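Local structure of CEL44C (Paenibacillus polymyxa, 2YIH) at residues K240-A245 with S256-Y261; G475-F480 with A491-I496. The protein hydrolyses the beta-1,4-glucan backbone of xyloglucan and is an endoglucanase of glycoside hydrolase family 44. The protein carries 8 engineered substitutions. One frame throughout, in Å; residues are numbered along the deposited sequence.

Contact 1: residues K240-A245 with S256-Y261; sequences KDLQTA and SWFVDY. With XYS (alpha-D-xylopyranose), chain B; BGC (beta-D-glucopyranose), chain C.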
loop_
_atom_site.group_PDB
_atom_site.type_symbol
_atom_site.label_atom_id
_atom_site.label_comp_id
_atom_site.label_asym_id
_atom_site.label_seq_id
_atom_site.Cartn_x
_atom_site.Cartn_y
_atom_site.Cartn_z
ATOM N N LYS A 240 -12.981 -12.026 4.473
ATOM C CA LYS A 240 -13.661 -13.233 4.981
ATOM C C LYS A 240 -14.880 -13.616 4.115
ATOM O O LYS A 240 -14.960 -14.730 3.622
ATOM C CB LYS A 240 -14.097 -13.015 6.430
ATOM C CG LYS A 240 -14.646 -14.306 7.101
ATOM C CD LYS A 240 -13.702 -15.470 6.901
ATOM C CE LYS A 240 -14.008 -16.596 7.877
ATOM N NZ LYS A 240 -15.172 -17.382 7.411
ATOM N N ASP A 241 -15.809 -12.684 3.911
ATOM C CA ASP A 241 -17.054 -13.013 3.201
ATOM C C ASP A 241 -17.646 -11.778 2.534
ATOM O O ASP A 241 -18.883 -11.644 2.349
ATOM C CB ASP A 241 -18.064 -13.697 4.163
ATOM C CG ASP A 241 -18.523 -12.788 5.311
ATOM O OD1 ASP A 241 -18.083 -11.617 5.439
ATOM O OD2 ASP A 241 -19.337 -13.271 6.132
ATOM N N LEU A 242 -16.747 -10.891 2.109
ATOM C CA LEU A 242 -17.170 -9.676 1.454
ATOM C C LEU A 242 -18.221 -8.904 2.292
ATOM O O LEU A 242 -19.217 -8.420 1.781
ATOM C CB LEU A 242 -17.637 -9.957 0.001
ATOM C CG LEU A 242 -17.692 -8.712 -0.906
ATOM C CD1 LEU A 242 -16.283 -8.109 -1.131
ATOM C CD2 LEU A 242 -18.311 -9.088 -2.260
ATOM N N GLN A 243 -17.929 -8.771 3.576
ATOM C CA GLN A 243 -18.789 -8.085 4.548
ATOM C C GLN A 243 -20.196 -8.684 4.534
ATOM O O GLN A 243 -21.181 -7.977 4.405
ATOM C CB GLN A 243 -18.803 -6.554 4.312
ATOM C CG GLN A 243 -19.310 -5.766 5.516
ATOM C CD GLN A 243 -18.308 -5.697 6.650
ATOM O OE1 GLN A 243 -17.130 -6.118 6.530
ATOM N NE2 GLN A 243 -18.775 -5.184 7.797
ATOM N N THR A 244 -20.256 -10.005 4.658
ATOM C CA THR A 244 -21.559 -10.726 4.662
ATOM C C THR A 244 -22.355 -10.384 3.399
ATOM O O THR A 244 -23.532 -9.975 3.463
ATOM C CB THR A 244 -22.418 -10.393 5.930
ATOM O OG1 THR A 244 -21.575 -10.315 7.080
ATOM C CG2 THR A 244 -23.480 -11.487 6.167
ATOM N N ALA A 245 -21.730 -10.564 2.228
ATOM C CA ALA A 245 -22.401 -10.324 0.951
ATOM C C ALA A 245 -23.698 -11.147 0.909
ATOM O O ALA A 245 -23.720 -12.296 1.379
ATOM C CB ALA A 245 -21.495 -10.707 -0.217
ATOM N N SER A 256 -12.518 -21.282 1.689
ATOM C CA SER A 256 -12.248 -20.913 3.076
ATOM C C SER A 256 -12.693 -19.489 3.382
ATOM O O SER A 256 -12.902 -19.140 4.545
ATOM C CB SER A 256 -10.753 -21.035 3.402
ATOM O OG SER A 256 -10.332 -22.390 3.240
ATOM N N TRP A 257 -12.636 -18.641 2.356
ATOM C CA TRP A 257 -12.981 -17.228 2.489
ATOM C C TRP A 257 -13.145 -16.605 1.129
ATOM O O TRP A 257 -12.809 -17.236 0.112
ATOM C CB TRP A 257 -11.950 -16.440 3.334
ATOM C CG TRP A 257 -10.470 -16.467 2.880
ATOM C CD1 TRP A 257 -9.864 -17.343 2.014
ATOM C CD2 TRP A 257 -9.429 -15.638 3.411
ATOM N NE1 TRP A 257 -8.510 -17.075 1.952
ATOM C CE2 TRP A 257 -8.218 -16.046 2.814
ATOM C CE3 TRP A 257 -9.408 -14.591 4.348
ATOM C CZ2 TRP A 257 -6.989 -15.431 3.106
ATOM C CZ3 TRP A 257 -8.184 -13.986 4.664
ATOM C CH2 TRP A 257 -6.992 -14.410 4.043
ATOM N N PHE A 258 -13.692 -15.380 1.104
ATOM C CA PHE A 258 -13.975 -14.685 -0.168
ATOM C C PHE A 258 -12.702 -14.501 -1.023
ATOM O O PHE A 258 -12.762 -14.525 -2.256
ATOM C CB PHE A 258 -14.682 -13.325 0.110
ATOM C CG PHE A 258 -14.836 -12.478 -1.113
ATOM C CD1 PHE A 258 -15.803 -12.774 -2.057
ATOM C CD2 PHE A 258 -13.882 -11.493 -1.411
ATOM C CE1 PHE A 258 -15.856 -12.051 -3.294
ATOM C CE2 PHE A 258 -13.912 -10.774 -2.611
ATOM C CZ PHE A 258 -14.891 -11.058 -3.583
ATOM N N VAL A 259 -11.562 -14.301 -0.358
ATOM C CA VAL A 259 -10.267 -14.166 -1.047
ATOM C C VAL A 259 -10.142 -15.298 -2.087
ATOM O O VAL A 259 -9.826 -15.045 -3.246
ATOM C CB VAL A 259 -9.089 -14.245 -0.029
ATOM C CG1 VAL A 259 -7.705 -14.475 -0.742
ATOM C CG2 VAL A 259 -9.064 -12.983 0.865
ATOM N N ASP A 260 -10.430 -16.534 -1.666
ATOM C CA ASP A 260 -10.310 -17.704 -2.552
ATOM C C ASP A 260 -11.335 -17.708 -3.672
ATOM O O ASP A 260 -10.992 -17.997 -4.828
ATOM C CB ASP A 260 -10.462 -19.001 -1.739
ATOM C CG ASP A 260 -9.288 -19.234 -0.802
ATOM O OD1 ASP A 260 -8.218 -18.620 -1.002
ATOM O OD2 ASP A 260 -9.450 -19.991 0.173
ATOM N N TYR A 261 -12.582 -17.353 -3.336
ATOM C CA TYR A 261 -13.643 -17.284 -4.348
ATOM C C TYR A 261 -13.250 -16.303 -5.459
ATOM O O TYR A 261 -13.395 -16.586 -6.648
ATOM C CB TYR A 261 -14.992 -16.878 -3.702
ATOM C CG TYR A 261 -16.085 -16.514 -4.701
ATOM C CD1 TYR A 261 -16.939 -17.491 -5.216
ATOM C CD2 TYR A 261 -16.303 -15.182 -5.097
ATOM C CE1 TYR A 261 -17.944 -17.146 -6.140
ATOM C CE2 TYR A 261 -17.304 -14.837 -6.010
ATOM C CZ TYR A 261 -18.118 -15.825 -6.526
ATOM O OH TYR A 261 -19.091 -15.508 -7.425
HETATM C C1 XYS B . -18.971 -0.029 8.281
HETATM C C2 XYS B . -20.214 -0.249 9.131
HETATM C C3 XYS B . -20.601 -1.715 9.025
HETATM C C4 XYS B . -20.932 -2.010 7.573
HETATM C C5 XYS B . -19.787 -1.610 6.639
HETATM O O2 XYS B . -19.958 0.096 10.494
HETATM O O3 XYS B . -21.785 -1.957 9.784
HETATM O O4 XYS B . -21.254 -3.405 7.479
HETATM O O5 XYS B . -19.302 -0.273 6.910
HETATM C C2 BGC C . -17.389 -5.837 11.519
HETATM C C3 BGC C . -16.431 -4.858 10.866
HETATM C C4 BGC C . -15.765 -4.006 11.950
HETATM C C5 BGC C . -15.235 -4.838 13.108
HETATM C C6 BGC C . -14.777 -3.944 14.260
HETATM C C1 BGC C . -16.657 -6.649 12.583
HETATM O O2 BGC C . -17.944 -6.667 10.512
HETATM O O3 BGC C . -17.137 -3.969 9.998
HETATM O O4 BGC C . -14.658 -3.348 11.369
HETATM O O5 BGC C . -16.237 -5.727 13.582
HETATM O O6 BGC C . -15.881 -3.100 14.622
#

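Contact 2: residues G475-F480 with A491-I496; sequences GKVWGF and APITQI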
loop_
_atom_site.group_PDB
_atom_site.type_symbol
_atom_site.label_atom_id
_atom_site.label_comp_id
_atom_site.label_asym_id
_atom_site.label_seq_id
_atom_site.Cartn_x
_atom_site.Cartn_y
_atom_site.Cartn_z
ATOM N N GLY A 475 32.085 0.798 9.314
ATOM C CA GLY A 475 30.653 1.048 9.081
ATOM C C GLY A 475 30.278 2.479 9.410
ATOM O O GLY A 475 30.935 3.128 10.214
ATOM N N LYS A 476 29.254 2.983 8.740
ATOM C CA LYS A 476 28.678 4.288 9.072
ATOM C C LYS A 476 27.256 4.027 9.516
ATOM O O LYS A 476 26.684 3.022 9.133
ATOM C CB LYS A 476 28.695 5.190 7.861
ATOM C CG LYS A 476 30.091 5.783 7.592
ATOM C CD LYS A 476 30.019 6.806 6.493
ATOM N N VAL A 477 26.700 4.916 10.336
ATOM C CA VAL A 477 25.439 4.642 11.019
ATOM C C VAL A 477 24.610 5.927 10.949
ATOM O O VAL A 477 25.159 7.011 11.101
ATOM C CB VAL A 477 25.667 4.281 12.511
ATOM C CG1 VAL A 477 24.322 3.903 13.185
ATOM C CG2 VAL A 477 26.695 3.101 12.635
ATOM N N TRP A 478 23.317 5.780 10.676
ATOM C CA TRP A 478 22.348 6.913 10.668
ATOM C C TRP A 478 21.133 6.438 11.452
ATOM O O TRP A 478 20.858 5.246 11.506
ATOM C CB TRP A 478 21.894 7.224 9.242
ATOM C CG TRP A 478 22.943 7.916 8.352
ATOM C CD1 TRP A 478 23.061 9.265 8.096
ATOM C CD2 TRP A 478 23.950 7.268 7.577
ATOM N NE1 TRP A 478 24.114 9.483 7.211
ATOM C CE2 TRP A 478 24.671 8.271 6.886
ATOM C CE3 TRP A 478 24.330 5.936 7.419
ATOM C CZ2 TRP A 478 25.729 7.975 6.021
ATOM C CZ3 TRP A 478 25.402 5.632 6.559
ATOM C CH2 TRP A 478 26.086 6.650 5.869
ATOM N N GLY A 479 20.392 7.335 12.080
ATOM C CA GLY A 479 19.283 6.849 12.888
ATOM C C GLY A 479 18.316 7.937 13.274
ATOM O O GLY A 479 18.559 9.098 13.031
ATOM N N PHE A 480 17.195 7.539 13.871
ATOM C CA PHE A 480 16.273 8.499 14.487
ATOM C C PHE A 480 15.831 7.877 15.784
ATOM O O PHE A 480 16.040 6.686 16.009
ATOM C CB PHE A 480 15.064 8.833 13.568
ATOM C CG PHE A 480 14.146 7.649 13.262
ATOM C CD1 PHE A 480 13.168 7.243 14.182
ATOM C CD2 PHE A 480 14.228 6.971 12.031
ATOM C CE1 PHE A 480 12.281 6.172 13.901
ATOM C CE2 PHE A 480 13.358 5.905 11.734
ATOM C CZ PHE A 480 12.353 5.533 12.633
ATOM N N ALA A 491 27.517 7.739 15.686
ATOM C CA ALA A 491 28.932 7.333 15.763
ATOM C C ALA A 491 29.249 6.146 14.850
ATOM O O ALA A 491 28.491 5.161 14.805
ATOM C CB ALA A 491 29.329 6.997 17.228
ATOM N N PRO A 492 30.370 6.230 14.121
ATOM C CA PRO A 492 30.739 5.180 13.182
ATOM C C PRO A 492 31.185 3.909 13.874
ATOM O O PRO A 492 31.405 3.886 15.098
ATOM C CB PRO A 492 31.919 5.786 12.426
ATOM C CG PRO A 492 32.570 6.690 13.444
ATOM C CD PRO A 492 31.411 7.279 14.215
ATOM N N ILE A 493 31.297 2.857 13.073
ATOM C CA ILE A 493 31.868 1.595 13.489
ATOM C C ILE A 493 33.271 1.590 12.871
ATOM O O ILE A 493 33.437 1.547 11.645
ATOM C CB ILE A 493 30.989 0.431 13.005
ATOM C CG1 ILE A 493 29.634 0.470 13.726
ATOM C CG2 ILE A 493 31.651 -0.920 13.251
ATOM C CD1 ILE A 493 28.507 -0.100 12.906
ATOM N N THR A 494 34.273 1.849 13.708
ATOM C CA THR A 494 35.596 2.223 13.177
ATOM C C THR A 494 36.524 1.020 13.109
ATOM O O THR A 494 37.545 1.058 12.410
ATOM C CB THR A 494 36.300 3.289 14.039
ATOM O OG1 THR A 494 36.552 2.735 15.331
ATOM C CG2 THR A 494 35.436 4.544 14.185
ATOM N N GLN A 495 36.189 -0.019 13.870
ATOM C CA GLN A 495 36.951 -1.259 13.879
ATOM C C GLN A 495 36.015 -2.468 13.989
ATOM O O GLN A 495 35.181 -2.561 14.895
ATOM N N ILE A 496 36.156 -3.387 13.039
ATOM C CA ILE A 496 35.415 -4.640 13.030
ATOM C C ILE A 496 36.445 -5.749 12.952
ATOM O O ILE A 496 37.342 -5.681 12.135
ATOM C CB ILE A 496 34.508 -4.706 11.771
ATOM C CG1 ILE A 496 33.561 -3.498 11.757
ATOM C CG2 ILE A 496 33.731 -6.016 11.723
ATOM C CD1 ILE A 496 32.598 -3.467 10.589
#

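Contact 1: residues K240-A245 with S256-Y261
Ser256 and Lys240 meet loosely: the backbone O of Ser256 lies 4.1 Å from Lys240 NZ, too far for a hydrogen bond. The lysine chain bends after CB and crosses Trp257 at about a right angle, with its CD 4.1 Å from Trp257 CB. Trp257 sits at the N-cap position of helix 258-273. Its CB starts toward Lys240, but a chi1 of 57°, with CG lying between the backbone N and the carbonyl carbon, swings the indole away, and NE1 bonds to Ser344 OG. The first helical residue, Phe258, makes the polar link: its N donates to Lys240 O at 2.9 Å with an N-H...O angle of 153°. A first-turn N-H without a helical acceptor is thus tied to the end of helix 236-241. The Phe258 ring takes Leu242 over one face. Leu242 CB makes a CH-pi contact 4.1 Å from the ring centroid, while its CD1 is 3.9 Å from Phe258 CE2 and CD2 lies by CE1. Leu242 has positive phi as the chain leaves the helix, and an Asx motif from Asp241, whose OD1 accepts from Thr244 N at 2.8 Å, spans this turn. The turn delivers Gln243 to the substrate: its NE2 donates to O3 of one glucose unit at 3.0 Å and the xylose O4 at 3.1 Å, while Tyr234 OH bonds its OE1. Phe258 also touches Leu208 of helix 205-222 and Trp248 of helix 248-251; Val259 and Asp260 face helix 337-348. The contact lies in the connection between TIM-barrel strands 227-233 and 280-285.

Contact 2: residues G475-F480 with A491-I496
Val477 and Ile493 cross at about a right angle on one face of an antiparallel strand pair at the rim of the beta-sandwich domain that accompanies the family 44 barrel. Val477 sends CG2 to within 3.7 Å of Ile493 CD1, so the two branches meet methyl to methyl. For Ile493, a chi1 of -67° sets CG1 anti to the carbonyl carbon and beside the backbone N, and the extended chi2 carries CD1 on to Val477 CG2. Gly475 belongs to the same face as these two but adds no side chain there, and the isoleucine CB rests 3.9 Å from Gly475 N. Farther along, Ile496 brings its CD1 loosely up to Gly475 N, 4.5 Å away. The valine methyl has a second neighbour, with Val477 CG2 3.5 Å from Ala491 O, a carbonyl that accepts a hydrogen bond from Tyr503 OH. Tyr503 and Phe501 reach Ile493 from strand 500-505, at the other edge of the sheet in strand order, consistent with a sheet that folds over as a sandwich; Ile513 and Tyr511 pack from strand 509-516. The strand directions differ by 146°, well short of strictly antiparallel. Val477 pairs through its backbone with Ala490 rather than Ala491, so Ala491 and Pro492 stand opposite the single residue Lys476, consistent with a beta bulge. Pro492 packs its CB 3.6 Å from Gly475 O. Gly475 and Ile493 form a hydrogen-bonded pair with two reciprocal bonds, Gly475 N to Ile493 O at 2.8 Å and Ile493 N to Gly475 O at 2.9 Å.

Contact 1 and contact 2 belong to different parts of the chain and do not touch: their centres are 48 Å apart, their nearest atoms about 29 Å, and they lie on opposite sides of the chain's centre. Contact 1 sits beside the glycan pocket of the barrel. It supplies Gln243 to that pocket, and the side chain of Asp241 comes within about 6 Å of another bound glucose. Contact 2 lies away from the glycan pocket and the calcium site, at an outer strand of the sandwich. The pairing of 240-245 with 256-261 joins the end of one helix to the start of another, whereas 475-480 with 491-496 pairs two strands of one sheet.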